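Local coordinates for protein peroxisomal acyl-CoA oxidase 1A (PDB 2FON) that probably oxidises acyl-CoA esters with a bound FAD cofactor in the first step of peroxisomal fatty acid beta-oxidation, at residues B[555-558]-B[559-562]; B[52-55]-B[56-60]; B[185-188]-B[189-192]; B[45-48]-B[49-52]. All coordinates share one frame; numbering follows the deposited sequence.

Contact 1 (B[555-558]-B[559-562]); sequences IEKL and QQNI
The carboxamide of Q560 lies with one face over the aliphatic part of K557, whose CD sits 3.5 Å from NE2 of Q560. Beyond that methylene the lysine turns its ammonium to the same group, and K557 NZ donates to Q560 OE1 at 3.2 Å, approaching from above the carbonyl plane instead of along a lone pair. The amide of Q559 is laid over the helix end in a similar way: I555 O and E556 O both lie under one of its faces, with I555 O 3.5 Å from Q559 NE2, while CG2 of I555 comes obliquely to the nitrogen end at 3.8 Å. A bend in the K557 chain at CB-CG (chi2 51°) carries CD beneath the Q560 amide. CE of K557 also meets the methyl CD1 of I562 at 4.0 Å, where the chain folds back. The backbone joins the two segments by i to i+3 bonds, from Q559 N to E556 O at 3.2 Å and from Q560 N to K557 O at 3.1 Å, as in a tight terminal turn. The bond to Q560 is secondary for K557, whose NZ forms a salt bridge with E368. The turn leads from helix 535-558 into a loop in the C-terminal helical region of this oxidase; I555 packs on P499 and L503 of helix 499-521, and L558 on L571, E572 and C575 of helix 567-585, whose V567 meets I562.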
loop_
_atom_site.group_PDB
_atom_site.type_symbol
_atom_site.label_atom_id
_atom_site.label_comp_id
_atom_site.label_asym_id
_atom_site.label_seq_id
_atom_site.Cartn_x
_atom_site.Cartn_y
_atom_site.Cartn_z
ATOM N N ILE B 555 7.209 3.643 27.854
ATOM C CA ILE B 555 8.032 4.148 28.926
ATOM C C ILE B 555 7.676 3.392 30.192
ATOM O O ILE B 555 8.566 3.085 30.997
ATOM C CB ILE B 555 7.913 5.707 29.113
ATOM C CG1 ILE B 555 8.403 6.466 27.853
ATOM C CG2 ILE B 555 8.644 6.168 30.385
ATOM C CD1 ILE B 555 8.148 7.977 27.892
ATOM N N GLU B 556 6.397 3.067 30.360
ATOM C CA GLU B 556 5.945 2.410 31.579
ATOM C C GLU B 556 6.542 1.014 31.694
ATOM O O GLU B 556 6.933 0.555 32.782
ATOM C CB GLU B 556 4.436 2.333 31.603
ATOM C CG GLU B 556 3.771 3.476 32.334
ATOM C CD GLU B 556 2.266 3.239 32.576
ATOM O OE1 GLU B 556 1.760 2.077 32.451
ATOM O OE2 GLU B 556 1.580 4.243 32.892
ATOM N N LYS B 557 6.594 0.359 30.529
ATOM C CA LYS B 557 7.205 -0.952 30.332
ATOM C C LYS B 557 8.703 -0.949 30.738
ATOM O O LYS B 557 9.185 -1.876 31.416
ATOM C CB LYS B 557 7.016 -1.329 28.883
ATOM C CG LYS B 557 7.602 -2.632 28.468
ATOM C CD LYS B 557 7.189 -3.749 29.390
ATOM C CE LYS B 557 7.919 -5.009 29.023
ATOM N NZ LYS B 557 7.155 -6.133 29.576
ATOM N N LEU B 558 9.410 0.119 30.383
ATOM C CA LEU B 558 10.827 0.217 30.710
ATOM C C LEU B 558 11.150 0.295 32.199
ATOM O O LEU B 558 12.288 0.014 32.579
ATOM C CB LEU B 558 11.517 1.315 29.896
ATOM C CG LEU B 558 11.446 1.090 28.349
ATOM C CD1 LEU B 558 12.289 2.110 27.579
ATOM C CD2 LEU B 558 11.770 -0.347 27.854
ATOM N N GLN B 559 10.162 0.642 33.039
ATOM C CA GLN B 559 10.329 0.646 34.523
ATOM C C GLN B 559 10.132 -0.726 35.184
ATOM O O GLN B 559 10.447 -0.894 36.352
ATOM C CB GLN B 559 9.355 1.610 35.188
ATOM C CG GLN B 559 9.587 3.081 34.914
ATOM C CD GLN B 559 8.270 3.844 34.759
ATOM O OE1 GLN B 559 7.231 3.454 35.316
ATOM N NE2 GLN B 559 8.304 4.925 33.982
ATOM N N GLN B 560 9.590 -1.697 34.447
ATOM C CA GLN B 560 9.550 -3.073 34.925
ATOM C C GLN B 560 10.982 -3.583 35.066
ATOM O O GLN B 560 11.930 -2.886 34.661
ATOM C CB GLN B 560 8.744 -3.953 33.985
ATOM C CG GLN B 560 7.258 -3.730 34.100
ATOM C CD GLN B 560 6.444 -4.441 32.999
ATOM O OE1 GLN B 560 6.699 -5.610 32.665
ATOM N NE2 GLN B 560 5.449 -3.736 32.446
ATOM N N ASN B 561 11.165 -4.767 35.657
ATOM C CA ASN B 561 12.516 -5.328 35.726
ATOM C C ASN B 561 13.031 -5.723 34.325
ATOM O O ASN B 561 13.683 -4.898 33.674
ATOM C CB ASN B 561 12.650 -6.439 36.781
ATOM C CG ASN B 561 12.069 -7.766 36.311
ATOM O OD1 ASN B 561 12.797 -8.765 36.262
ATOM N ND2 ASN B 561 10.777 -7.783 35.939
ATOM N N ILE B 562 12.727 -6.932 33.848
ATOM C CA ILE B 562 13.181 -7.408 32.514
ATOM C C ILE B 562 14.617 -8.000 32.503
ATOM O O ILE B 562 15.591 -7.277 32.307
ATOM C CB ILE B 562 13.088 -6.314 31.418
ATOM C CG1 ILE B 562 11.686 -5.704 31.329
ATOM C CG2 ILE B 562 13.571 -6.853 30.072
ATOM C CD1 ILE B 562 11.626 -4.524 30.360
#

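Contact 2 (B[52-55]-B[56-60]); sequences ELTD and RISKL
E52 reaches one turn forward to R56, and the arginine takes its carboxylate side-on with NE and NH2. R56 NH2 donates to the syn lone pair of E52 OE1 at 2.9 Å, NE adds a bond to the same oxygen at 3.2 Å, and a weak one runs from NE to OE2. The carboxylate and guanidinium planes are only 30° apart, and the acid sits at the edge of the cation; a bend of the arginine chain at chi3 (57°) brings NE and NH2 round to it. R56 NH1 has a second salt bridge, to E104 of helix 102-112. L53 contributes its carbonyl, which accepts from I57 N at 3.2 Å, while its side chain leans on E103 and M107. Such i to i+4 pairing is that of a regular alpha-helix, here the middle of helix 48-62 in the N-terminal acyl-CoA oxidase region. T54 O takes S58 N at 2.9 Å, nearly along the C=O axis; T54 CG2 lies 4.0 Å from S58 OG, and T54 OG1 is bonded back to D50 O. D55 swings CG opposite its own backbone nitrogen (chi1 -168°), setting OD1 3.5 Å from K59 CE and 3.4 Å from K59 NZ in a weak salt bridge, with N627 ND2 as the stronger partner of OD1. Putting an alanine at D55 would probably leave the K59 ammonium without this mate and the N627 amide without its acceptor.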
loop_
_atom_site.group_PDB
_atom_site.type_symbol
_atom_site.label_atom_id
_atom_site.label_comp_id
_atom_site.label_asym_id
_atom_site.label_seq_id
_atom_site.Cartn_x
_atom_site.Cartn_y
_atom_site.Cartn_z
ATOM N N GLU B 52 7.226 -20.849 25.830
ATOM C CA GLU B 52 7.167 -22.289 25.811
ATOM C C GLU B 52 6.053 -22.801 24.886
ATOM O O GLU B 52 6.236 -23.776 24.155
ATOM C CB GLU B 52 6.934 -22.806 27.238
ATOM C CG GLU B 52 7.363 -24.260 27.504
ATOM C CD GLU B 52 6.437 -25.346 26.901
ATOM O OE1 GLU B 52 5.213 -25.118 26.649
ATOM O OE2 GLU B 52 6.949 -26.476 26.700
ATOM N N LEU B 53 4.905 -22.132 24.934
ATOM C CA LEU B 53 3.710 -22.552 24.215
ATOM C C LEU B 53 3.801 -22.129 22.760
ATOM O O LEU B 53 3.511 -22.915 21.852
ATOM C CB LEU B 53 2.483 -21.927 24.871
ATOM C CG LEU B 53 1.079 -22.345 24.437
ATOM C CD1 LEU B 53 0.167 -22.373 25.660
ATOM C CD2 LEU B 53 0.479 -21.397 23.332
ATOM N N THR B 54 4.209 -20.889 22.521
ATOM C CA THR B 54 4.442 -20.506 21.157
ATOM C C THR B 54 5.477 -21.452 20.546
ATOM O O THR B 54 5.243 -22.021 19.468
ATOM C CB THR B 54 4.901 -19.052 21.032
ATOM O OG1 THR B 54 3.941 -18.205 21.664
ATOM C CG2 THR B 54 5.013 -18.650 19.573
ATOM N N ASP B 55 6.592 -21.666 21.234
ATOM C CA ASP B 55 7.667 -22.412 20.603
ATOM C C ASP B 55 7.311 -23.847 20.213
ATOM O O ASP B 55 7.739 -24.346 19.169
ATOM C CB ASP B 55 8.909 -22.430 21.486
ATOM C CG ASP B 55 10.122 -22.944 20.759
ATOM O OD1 ASP B 55 10.436 -22.381 19.683
ATOM O OD2 ASP B 55 10.762 -23.901 21.265
ATOM N N ARG B 56 6.535 -24.510 21.058
ATOM C CA ARG B 56 6.257 -25.919 20.853
ATOM C C ARG B 56 5.122 -26.098 19.818
ATOM O O ARG B 56 5.069 -27.116 19.133
ATOM C CB ARG B 56 5.956 -26.588 22.209
ATOM C CG ARG B 56 5.056 -27.835 22.195
ATOM C CD ARG B 56 4.894 -28.429 23.633
ATOM N NE ARG B 56 4.352 -27.461 24.605
ATOM C CZ ARG B 56 3.056 -27.142 24.721
ATOM N NH1 ARG B 56 2.120 -27.722 23.960
ATOM N NH2 ARG B 56 2.701 -26.235 25.620
ATOM N N ILE B 57 4.222 -25.127 19.709
ATOM C CA ILE B 57 3.107 -25.298 18.804
ATOM C C ILE B 57 3.532 -24.871 17.390
ATOM O O ILE B 57 3.230 -25.521 16.413
ATOM C CB ILE B 57 1.898 -24.501 19.257
ATOM C CG1 ILE B 57 1.464 -24.949 20.643
ATOM C CG2 ILE B 57 0.782 -24.611 18.220
ATOM C CD1 ILE B 57 0.838 -26.298 20.699
ATOM N N SER B 58 4.225 -23.743 17.332
ATOM C CA SER B 58 5.071 -23.340 16.228
ATOM C C SER B 58 5.707 -24.488 15.496
ATOM O O SER B 58 5.441 -24.683 14.323
ATOM C CB SER B 58 6.225 -22.521 16.783
ATOM O OG SER B 58 5.919 -21.195 16.600
ATOM N N LYS B 59 6.603 -25.193 16.184
ATOM C CA LYS B 59 7.481 -26.127 15.534
ATOM C C LYS B 59 6.719 -27.365 15.167
ATOM O O LYS B 59 7.052 -28.094 14.217
ATOM C CB LYS B 59 8.672 -26.430 16.422
ATOM C CG LYS B 59 9.842 -25.602 15.968
ATOM C CD LYS B 59 10.797 -25.288 17.111
ATOM C CE LYS B 59 11.509 -23.970 16.790
ATOM N NZ LYS B 59 12.725 -23.856 17.642
ATOM N N LEU B 60 5.650 -27.556 15.898
ATOM C CA LEU B 60 4.819 -28.676 15.661
ATOM C C LEU B 60 3.912 -28.446 14.439
ATOM O O LEU B 60 3.541 -29.382 13.751
ATOM C CB LEU B 60 4.020 -28.895 16.913
ATOM C CG LEU B 60 3.080 -30.050 16.839
ATOM C CD1 LEU B 60 3.173 -30.778 18.186
ATOM C CD2 LEU B 60 1.626 -29.549 16.415
#

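Contact 3 (B[185-188]-B[189-192]); sequences SPTL and TSSK
S190 grips the carbonyl of T187 twice. Its hydroxyl OG donates to T187 O at 2.6 Å, in the carbonyl plane and on a lone pair, whereas S190 N reaches the same oxygen at 3.0 Å from well above that plane. With chi1 at 67°, OG stands between the serine's own backbone N and carbonyl carbon, which lets both donors of S190 face T187. A weak bond from S190 N to T187 OG1 at 3.2 Å adds a third link. The S190 hydroxyl is also flanked by carbon, with S185 CB 3.4 Å from OG and P186 CD close by. These bonds close a 3-10 turn, the i to i+3 pairing from S190 to T187 marking it, in the loop that leads from strand 180-184 to strand 192-196 of the acyl-CoA dehydrogenase middle domain. Further out, T187 OG1 and T189 OG1 lie 3.2 Å apart and are hydrogen-bonded to the two oxygens of one carboxylate, that of E169, which thereby fixes both side chains. On the far side of S190 a water donates to S190 O at 2.6 Å and is hydrogen-bonded to S185 OG at 2.9 Å, while S185 OG is also tied to F263 N. Backbone bonds join T189 to G160 and S191 to L159; the side chain of T189 is about 12 Å from bound FAD, and Y645 and Y649 of the second subunit pack against T189, L188 and S191.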
loop_
_atom_site.group_PDB
_atom_site.type_symbol
_atom_site.label_atom_id
_atom_site.label_comp_id
_atom_site.label_asym_id
_atom_site.label_seq_id
_atom_site.Cartn_x
_atom_site.Cartn_y
_atom_site.Cartn_z
ATOM N N SER B 185 -35.072 -10.194 4.432
ATOM C CA SER B 185 -34.209 -9.227 3.773
ATOM C C SER B 185 -35.125 -8.387 2.891
ATOM O O SER B 185 -35.473 -8.739 1.773
ATOM C CB SER B 185 -33.123 -9.927 2.966
ATOM O OG SER B 185 -32.395 -10.867 3.768
ATOM N N PRO B 186 -35.515 -7.222 3.363
ATOM C CA PRO B 186 -36.500 -6.563 2.509
ATOM C C PRO B 186 -35.903 -6.131 1.155
ATOM O O PRO B 186 -36.631 -5.991 0.221
ATOM C CB PRO B 186 -36.857 -5.325 3.315
ATOM C CG PRO B 186 -35.496 -5.026 4.069
ATOM C CD PRO B 186 -35.094 -6.395 4.504
ATOM N N THR B 187 -34.603 -5.857 1.052
ATOM C CA THR B 187 -34.094 -5.283 -0.200
ATOM C C THR B 187 -32.797 -5.952 -0.618
ATOM O O THR B 187 -32.092 -6.518 0.208
ATOM C CB THR B 187 -33.717 -3.776 -0.034
ATOM O OG1 THR B 187 -32.729 -3.652 1.022
ATOM C CG2 THR B 187 -34.919 -2.909 0.242
ATOM N N LEU B 188 -32.447 -5.802 -1.891
ATOM C CA LEU B 188 -31.134 -6.192 -2.363
ATOM C C LEU B 188 -30.000 -5.769 -1.409
ATOM O O LEU B 188 -29.221 -6.617 -0.989
ATOM C CB LEU B 188 -30.889 -5.663 -3.775
ATOM C CG LEU B 188 -29.514 -6.160 -4.223
ATOM C CD1 LEU B 188 -29.538 -7.484 -5.094
ATOM C CD2 LEU B 188 -28.786 -5.029 -4.928
ATOM N N THR B 189 -29.950 -4.511 -1.002
ATOM C CA THR B 189 -28.826 -4.015 -0.259
ATOM C C THR B 189 -28.816 -4.481 1.194
ATOM O O THR B 189 -27.811 -4.273 1.932
ATOM C CB THR B 189 -28.791 -2.490 -0.186
ATOM O OG1 THR B 189 -29.974 -2.059 0.474
ATOM C CG2 THR B 189 -28.653 -1.832 -1.556
ATOM N N SER B 190 -29.911 -5.094 1.636
ATOM C CA SER B 190 -29.957 -5.537 3.011
ATOM C C SER B 190 -29.339 -6.876 3.017
ATOM O O SER B 190 -29.115 -7.437 4.083
ATOM C CB SER B 190 -31.361 -5.680 3.503
ATOM O OG SER B 190 -32.019 -6.743 2.809
ATOM N N SER B 191 -29.106 -7.442 1.841
ATOM C CA SER B 191 -28.362 -8.681 1.774
ATOM C C SER B 191 -27.132 -8.692 2.703
ATOM O O SER B 191 -26.373 -7.738 2.708
ATOM C CB SER B 191 -27.877 -8.793 0.347
ATOM O OG SER B 191 -28.767 -9.541 -0.397
ATOM N N LYS B 192 -26.903 -9.744 3.474
ATOM C CA LYS B 192 -25.595 -9.836 4.207
ATOM C C LYS B 192 -24.436 -10.043 3.221
ATOM O O LYS B 192 -24.624 -10.712 2.194
ATOM C CB LYS B 192 -25.592 -10.978 5.225
ATOM C CG LYS B 192 -26.600 -10.845 6.312
ATOM C CD LYS B 192 -26.458 -9.555 7.089
ATOM C CE LYS B 192 -27.558 -9.455 8.118
ATOM N NZ LYS B 192 -27.420 -8.240 8.961
HETATM O O HOH W 1 -29.916 -9.809 4.715
#

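Contact 4 (B[45-48]-B[49-52]); sequences AGSR and HDFE
Between A45 and F51 the backbone makes a sharp corner from helix 37-45 into helix 48-62, with G46 at a positive phi of 106° and S47 O then accepting from F51 N at 3.1 Å. A CB on G46 at these angles would be jammed against the carbonyl oxygen of A45. S47 supplies the N-cap: its OG takes D50 N at 2.8 Å in a fairly straight bond, the N-H...O angle being 163°. The same hydroxyl donates weakly to D50 OD1 at 2.9 Å. In a full capping box the acid would also accept from the cap residue's backbone nitrogen, but S47 N and D50 OD1 are not hydrogen-bonded. The negative charge of D50 in the first turn would also be expected to suit the positive end of the helix dipole. D50 CG lies anti to its carbonyl carbon, which turns the carboxylate back to the serine, while its CB rests 3.3 Å from A45 O. Exchanging S47 for an alanine would probably leave D50 N without its cap and set the D50 carboxylate freer to turn. On the other flank, A45 CB packs on F51 CB at 3.6 Å and lies at the edge of the phenylalanine ring, whose side chain also meets K41. R48 O accepts from E52 N at 3.0 Å, and the R48 side chain runs back over I42 towards a weak, long ion pair with E39.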
loop_
_atom_site.group_PDB
_atom_site.type_symbol
_atom_site.label_atom_id
_atom_site.label_comp_id
_atom_site.label_asym_id
_atom_site.label_seq_id
_atom_site.Cartn_x
_atom_site.Cartn_y
_atom_site.Cartn_z
ATOM N N ALA B 45 7.636 -12.835 23.461
ATOM C CA ALA B 45 6.538 -13.734 23.723
ATOM C C ALA B 45 5.603 -13.221 24.828
ATOM O O ALA B 45 4.394 -13.547 24.763
ATOM C CB ALA B 45 6.992 -15.099 24.010
ATOM N N GLY B 46 6.122 -12.415 25.789
ATOM C CA GLY B 46 5.332 -11.897 26.928
ATOM C C GLY B 46 5.572 -12.514 28.341
ATOM O O GLY B 46 5.432 -11.808 29.355
ATOM N N SER B 47 5.936 -13.814 28.395
ATOM C CA SER B 47 6.185 -14.620 29.604
ATOM C C SER B 47 6.858 -15.912 29.155
ATOM O O SER B 47 6.952 -16.171 27.940
ATOM C CB SER B 47 4.878 -14.970 30.332
ATOM O OG SER B 47 4.291 -16.214 29.894
ATOM N N ARG B 48 7.311 -16.724 30.127
ATOM C CA ARG B 48 8.021 -18.003 29.867
ATOM C C ARG B 48 7.016 -19.050 29.477
ATOM O O ARG B 48 7.291 -19.934 28.662
ATOM C CB ARG B 48 8.719 -18.512 31.103
ATOM C CG ARG B 48 9.733 -17.599 31.626
ATOM C CD ARG B 48 11.064 -18.035 31.117
ATOM N NE ARG B 48 12.174 -17.563 31.936
ATOM C CZ ARG B 48 13.422 -17.944 31.714
ATOM N NH1 ARG B 48 13.674 -18.792 30.719
ATOM N NH2 ARG B 48 14.413 -17.502 32.478
ATOM N N HIS B 49 5.860 -18.957 30.118
ATOM C CA HIS B 49 4.754 -19.761 29.757
ATOM C C HIS B 49 4.445 -19.498 28.276
ATOM O O HIS B 49 4.415 -20.434 27.487
ATOM C CB HIS B 49 3.563 -19.468 30.657
ATOM C CG HIS B 49 2.428 -20.417 30.451
ATOM N ND1 HIS B 49 1.313 -20.101 29.696
ATOM C CD2 HIS B 49 2.255 -21.698 30.856
ATOM C CE1 HIS B 49 0.489 -21.133 29.671
ATOM N NE2 HIS B 49 1.043 -22.118 30.358
ATOM N N ASP B 50 4.290 -18.233 27.889
ATOM C CA ASP B 50 3.865 -17.901 26.529
ATOM C C ASP B 50 4.842 -18.440 25.498
ATOM O O ASP B 50 4.464 -19.049 24.474
ATOM C CB ASP B 50 3.741 -16.384 26.343
ATOM C CG ASP B 50 2.541 -15.773 27.098
ATOM O OD1 ASP B 50 2.773 -14.775 27.832
ATOM O OD2 ASP B 50 1.372 -16.246 26.938
ATOM N N PHE B 51 6.112 -18.194 25.784
ATOM C CA PHE B 51 7.165 -18.599 24.885
ATOM C C PHE B 51 7.245 -20.116 24.714
ATOM O O PHE B 51 7.343 -20.591 23.579
ATOM C CB PHE B 51 8.509 -18.091 25.372
ATOM C CG PHE B 51 9.634 -18.555 24.534
ATOM C CD1 PHE B 51 9.795 -18.040 23.268
ATOM C CD2 PHE B 51 10.505 -19.559 25.013
ATOM C CE1 PHE B 51 10.822 -18.486 22.484
ATOM C CE2 PHE B 51 11.541 -20.042 24.244
ATOM C CZ PHE B 51 11.719 -19.513 22.980
ATOM N N GLU B 52 7.226 -20.849 25.830
ATOM C CA GLU B 52 7.167 -22.289 25.811
ATOM C C GLU B 52 6.053 -22.801 24.886
ATOM O O GLU B 52 6.236 -23.776 24.155
ATOM C CB GLU B 52 6.934 -22.806 27.238
ATOM C CG GLU B 52 7.363 -24.260 27.504
ATOM C CD GLU B 52 6.437 -25.346 26.901
ATOM O OE1 GLU B 52 5.213 -25.118 26.649
ATOM O OE2 GLU B 52 6.949 -26.476 26.700
#

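Contacts 2 and 4 belong to the same helix, 48-62, and share E52: 45-52 is a surface corner where a hydroxyl caps the helix start, 52-60 a partly buried middle where charged side chains are paired one turn apart. Contact 1 shows the other end of a helix, with one glutamine amide over backbone carbonyls and the other over a lysine side chain; its nearest atoms come within about 6 Å of contact 4, without touching. Contact 3 stands apart, its centre 44 to 51 Å from the others, in the beta domain: it is partly buried, built of small hydroxyls and a water, and alone of the four meets the second subunit.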